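Local coordinates for protein ATP-dependent CLP protease, putative (Plasmodium falciparum, PDB 2F6I) that probably serves as the serine peptidase subunit of a Clp complex, cutting proteins into small peptides with the help of ATP, at residues Arg40-Ile48 against Asn67-Pro78. Numbering follows the deposited sequence.
Sequences RIIYLTDEI and NHNDIKIYINSP
Strands 41-44 and 71-77 run parallel and are the two strands of a beta-alpha-beta unit, joined through helix 50-66. Ile42 sits between two partners, its N bonding Lys72 O at 2.8 Å and its O taking Tyr74 N; Leu44 repeats the pattern with Tyr74 O and Asn76 N. Branched aliphatic residues suit the face covered by helices: Ile42 CB meets Ile73 CG1 at 4.2 Å beneath the crossover helix, and Leu44 CD2 lies beside Ile75 CG2, next to Ile114 of helix 109-116. On the other face Tyr74 CD1 sits 3.7 Å above the Tyr43 ring, offset toward its rim. Both tyrosines hold CG anti to the carbonyl carbon (chi1 -68° and -70°), which sends the two side chains the same way, their ring planes inclined at 38°, against Leu61 of the second subunit. Ile41 CG2 packs on Tyr74 CE1 at 3.5 Å. After strand 41-44, Asp46 O receives a hydrogen bond from Ser77 OG (2.8 Å), which also meets Gly79 N. At the opposite end the long Arg40 side chain reaches the turn after helix 50-66, NH1 lying 2.7 Å from Asn69 O and bonding Ser97 OG. This right-handed beta-alpha-beta crossover, common to parallel alpha/beta proteins, opens the sheet of the ClpP (crotonase-like) fold.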
# COMPACT_ATOMS: atom_id res chain seq x y z
N ARG C 40 -12.50 -39.68 19.99
CA ARG C 40 -12.84 -40.01 18.61
C ARG C 40 -13.76 -38.98 17.97
O ARG C 40 -14.50 -39.30 17.04
CB ARG C 40 -13.50 -41.38 18.55
CG ARG C 40 -12.66 -42.50 19.14
CD ARG C 40 -12.63 -43.67 18.18
NE ARG C 40 -11.26 -44.08 17.93
CZ ARG C 40 -10.84 -44.66 16.82
NH1 ARG C 40 -11.69 -44.90 15.83
NH2 ARG C 40 -9.57 -44.99 16.69
N ILE C 41 -13.72 -37.75 18.46
CA ILE C 41 -14.58 -36.70 17.93
C ILE C 41 -13.75 -35.62 17.24
O ILE C 41 -12.86 -35.02 17.85
CB ILE C 41 -15.44 -36.10 19.05
CG1 ILE C 41 -16.29 -37.21 19.68
CG2 ILE C 41 -16.32 -34.99 18.51
CD1 ILE C 41 -17.16 -36.78 20.84
N ILE C 42 -14.04 -35.38 15.97
CA ILE C 42 -13.32 -34.39 15.18
C ILE C 42 -14.24 -33.31 14.62
O ILE C 42 -15.42 -33.55 14.38
CB ILE C 42 -12.60 -35.06 13.98
CG1 ILE C 42 -11.51 -36.00 14.49
CG2 ILE C 42 -12.00 -34.00 13.06
CD1 ILE C 42 -10.77 -36.71 13.38
N TYR C 43 -13.67 -32.13 14.41
CA TYR C 43 -14.42 -31.02 13.86
C TYR C 43 -13.88 -30.62 12.49
O TYR C 43 -12.68 -30.46 12.30
CB TYR C 43 -14.35 -29.79 14.78
CG TYR C 43 -15.06 -29.95 16.09
CD1 TYR C 43 -14.57 -30.80 17.08
CD2 TYR C 43 -16.23 -29.24 16.36
CE1 TYR C 43 -15.23 -30.93 18.30
CE2 TYR C 43 -16.90 -29.37 17.57
CZ TYR C 43 -16.39 -30.21 18.54
OH TYR C 43 -17.04 -30.35 19.74
N LEU C 44 -14.79 -30.50 11.53
CA LEU C 44 -14.44 -30.07 10.18
C LEU C 44 -15.25 -28.79 10.06
O LEU C 44 -16.27 -28.74 9.38
CB LEU C 44 -14.90 -31.10 9.15
CG LEU C 44 -14.73 -30.73 7.67
CD1 LEU C 44 -13.29 -30.34 7.40
CD2 LEU C 44 -15.13 -31.91 6.79
N THR C 45 -14.78 -27.76 10.75
CA THR C 45 -15.46 -26.47 10.77
C THR C 45 -14.70 -25.35 10.08
O THR C 45 -14.94 -24.17 10.35
CB THR C 45 -15.78 -26.05 12.22
OG1 THR C 45 -14.58 -26.07 13.00
CG2 THR C 45 -16.79 -27.00 12.84
N ASP C 46 -13.79 -25.72 9.19
CA ASP C 46 -12.99 -24.76 8.45
C ASP C 46 -13.19 -25.00 6.96
O ASP C 46 -13.86 -25.95 6.57
CB ASP C 46 -11.50 -24.92 8.76
CG ASP C 46 -10.93 -23.73 9.50
OD1 ASP C 46 -11.23 -22.58 9.12
OD2 ASP C 46 -10.15 -23.95 10.46
N GLU C 47 -12.62 -24.13 6.14
CA GLU C 47 -12.70 -24.29 4.70
C GLU C 47 -11.85 -25.50 4.38
O GLU C 47 -10.92 -25.82 5.12
CB GLU C 47 -12.12 -23.06 4.00
CG GLU C 47 -13.04 -21.85 4.00
CD GLU C 47 -12.31 -20.57 3.63
OE1 GLU C 47 -11.44 -20.62 2.73
OE2 GLU C 47 -12.62 -19.52 4.22
N ILE C 48 -12.16 -26.20 3.30
CA ILE C 48 -11.38 -27.36 2.93
C ILE C 48 -10.27 -26.92 1.99
O ILE C 48 -10.51 -26.59 0.83
CB ILE C 48 -12.24 -28.44 2.23
CG1 ILE C 48 -13.25 -29.01 3.24
CG2 ILE C 48 -11.34 -29.55 1.69
CD1 ILE C 48 -14.13 -30.09 2.67
N ASN C 67 -7.53 -47.72 17.43
CA ASN C 67 -8.49 -48.81 17.38
C ASN C 67 -9.39 -48.55 16.18
O ASN C 67 -9.14 -47.63 15.41
CB ASN C 67 -9.33 -48.88 18.66
CG ASN C 67 -10.06 -47.59 18.95
OD1 ASN C 67 -9.62 -46.79 19.77
ND2 ASN C 67 -11.18 -47.38 18.27
N HIS C 68 -10.44 -49.35 16.02
CA HIS C 68 -11.33 -49.16 14.88
C HIS C 68 -12.76 -48.84 15.26
O HIS C 68 -13.70 -49.17 14.54
CB HIS C 68 -11.30 -50.40 13.98
CG HIS C 68 -9.96 -50.65 13.35
ND1 HIS C 68 -9.68 -51.78 12.61
CD2 HIS C 68 -8.83 -49.90 13.34
CE1 HIS C 68 -8.44 -51.72 12.18
NE2 HIS C 68 -7.90 -50.59 12.60
N ASN C 69 -12.94 -48.19 16.41
CA ASN C 69 -14.27 -47.82 16.85
C ASN C 69 -14.76 -46.66 15.99
O ASN C 69 -14.01 -46.12 15.19
CB ASN C 69 -14.26 -47.41 18.33
CG ASN C 69 -13.78 -48.53 19.24
OD1 ASN C 69 -14.16 -49.69 19.07
ND2 ASN C 69 -12.94 -48.18 20.21
N ASP C 70 -16.02 -46.28 16.17
CA ASP C 70 -16.59 -45.19 15.40
C ASP C 70 -15.97 -43.82 15.65
O ASP C 70 -15.67 -43.45 16.79
CB ASP C 70 -18.10 -45.12 15.65
CG ASP C 70 -18.87 -46.18 14.89
OD1 ASP C 70 -18.36 -47.32 14.75
OD2 ASP C 70 -20.00 -45.88 14.43
N ILE C 71 -15.76 -43.09 14.56
CA ILE C 71 -15.21 -41.74 14.61
C ILE C 71 -16.35 -40.79 14.26
O ILE C 71 -17.03 -40.98 13.25
CB ILE C 71 -14.08 -41.56 13.57
CG1 ILE C 71 -12.89 -42.45 13.92
CG2 ILE C 71 -13.65 -40.09 13.52
CD1 ILE C 71 -11.77 -42.41 12.90
N LYS C 72 -16.58 -39.79 15.10
CA LYS C 72 -17.64 -38.82 14.86
C LYS C 72 -17.04 -37.51 14.33
O LYS C 72 -16.07 -37.00 14.89
CB LYS C 72 -18.42 -38.54 16.14
CG LYS C 72 -19.53 -37.51 15.95
CD LYS C 72 -20.17 -37.10 17.27
CE LYS C 72 -20.95 -38.23 17.90
NZ LYS C 72 -21.64 -37.77 19.14
N ILE C 73 -17.64 -36.98 13.27
CA ILE C 73 -17.16 -35.74 12.68
C ILE C 73 -18.26 -34.69 12.53
O ILE C 73 -19.22 -34.88 11.78
CB ILE C 73 -16.54 -35.99 11.28
CG1 ILE C 73 -15.34 -36.93 11.41
CG2 ILE C 73 -16.13 -34.67 10.64
CD1 ILE C 73 -14.61 -37.18 10.10
N TYR C 74 -18.11 -33.57 13.24
CA TYR C 74 -19.07 -32.48 13.14
C TYR C 74 -18.65 -31.69 11.91
O TYR C 74 -17.47 -31.39 11.74
CB TYR C 74 -19.02 -31.58 14.38
CG TYR C 74 -19.56 -32.21 15.64
CD1 TYR C 74 -18.71 -32.58 16.68
CD2 TYR C 74 -20.93 -32.42 15.81
CE1 TYR C 74 -19.20 -33.15 17.85
CE2 TYR C 74 -21.43 -32.99 16.98
CZ TYR C 74 -20.56 -33.35 18.00
OH TYR C 74 -21.04 -33.91 19.16
N ILE C 75 -19.61 -31.35 11.05
CA ILE C 75 -19.29 -30.62 9.84
C ILE C 75 -20.04 -29.30 9.70
O ILE C 75 -21.27 -29.26 9.76
CB ILE C 75 -19.57 -31.47 8.58
CG1 ILE C 75 -18.84 -32.81 8.69
CG2 ILE C 75 -19.11 -30.73 7.33
CD1 ILE C 75 -19.16 -33.78 7.56
N ASN C 76 -19.27 -28.24 9.49
CA ASN C 76 -19.77 -26.88 9.32
C ASN C 76 -18.71 -26.24 8.43
O ASN C 76 -17.82 -25.55 8.92
CB ASN C 76 -19.84 -26.15 10.67
CG ASN C 76 -20.39 -24.74 10.56
OD1 ASN C 76 -20.70 -24.26 9.47
ND2 ASN C 76 -20.51 -24.06 11.69
N SER C 77 -18.81 -26.48 7.13
CA SER C 77 -17.82 -25.98 6.18
C SER C 77 -18.41 -25.62 4.82
O SER C 77 -19.29 -26.30 4.31
CB SER C 77 -16.73 -27.04 5.99
OG SER C 77 -15.90 -26.75 4.88
N PRO C 78 -17.92 -24.52 4.22
CA PRO C 78 -18.40 -24.07 2.91
C PRO C 78 -17.68 -24.82 1.80
O PRO C 78 -17.84 -24.51 0.62
CB PRO C 78 -18.03 -22.59 2.92
CG PRO C 78 -16.70 -22.62 3.62
CD PRO C 78 -16.97 -23.55 4.79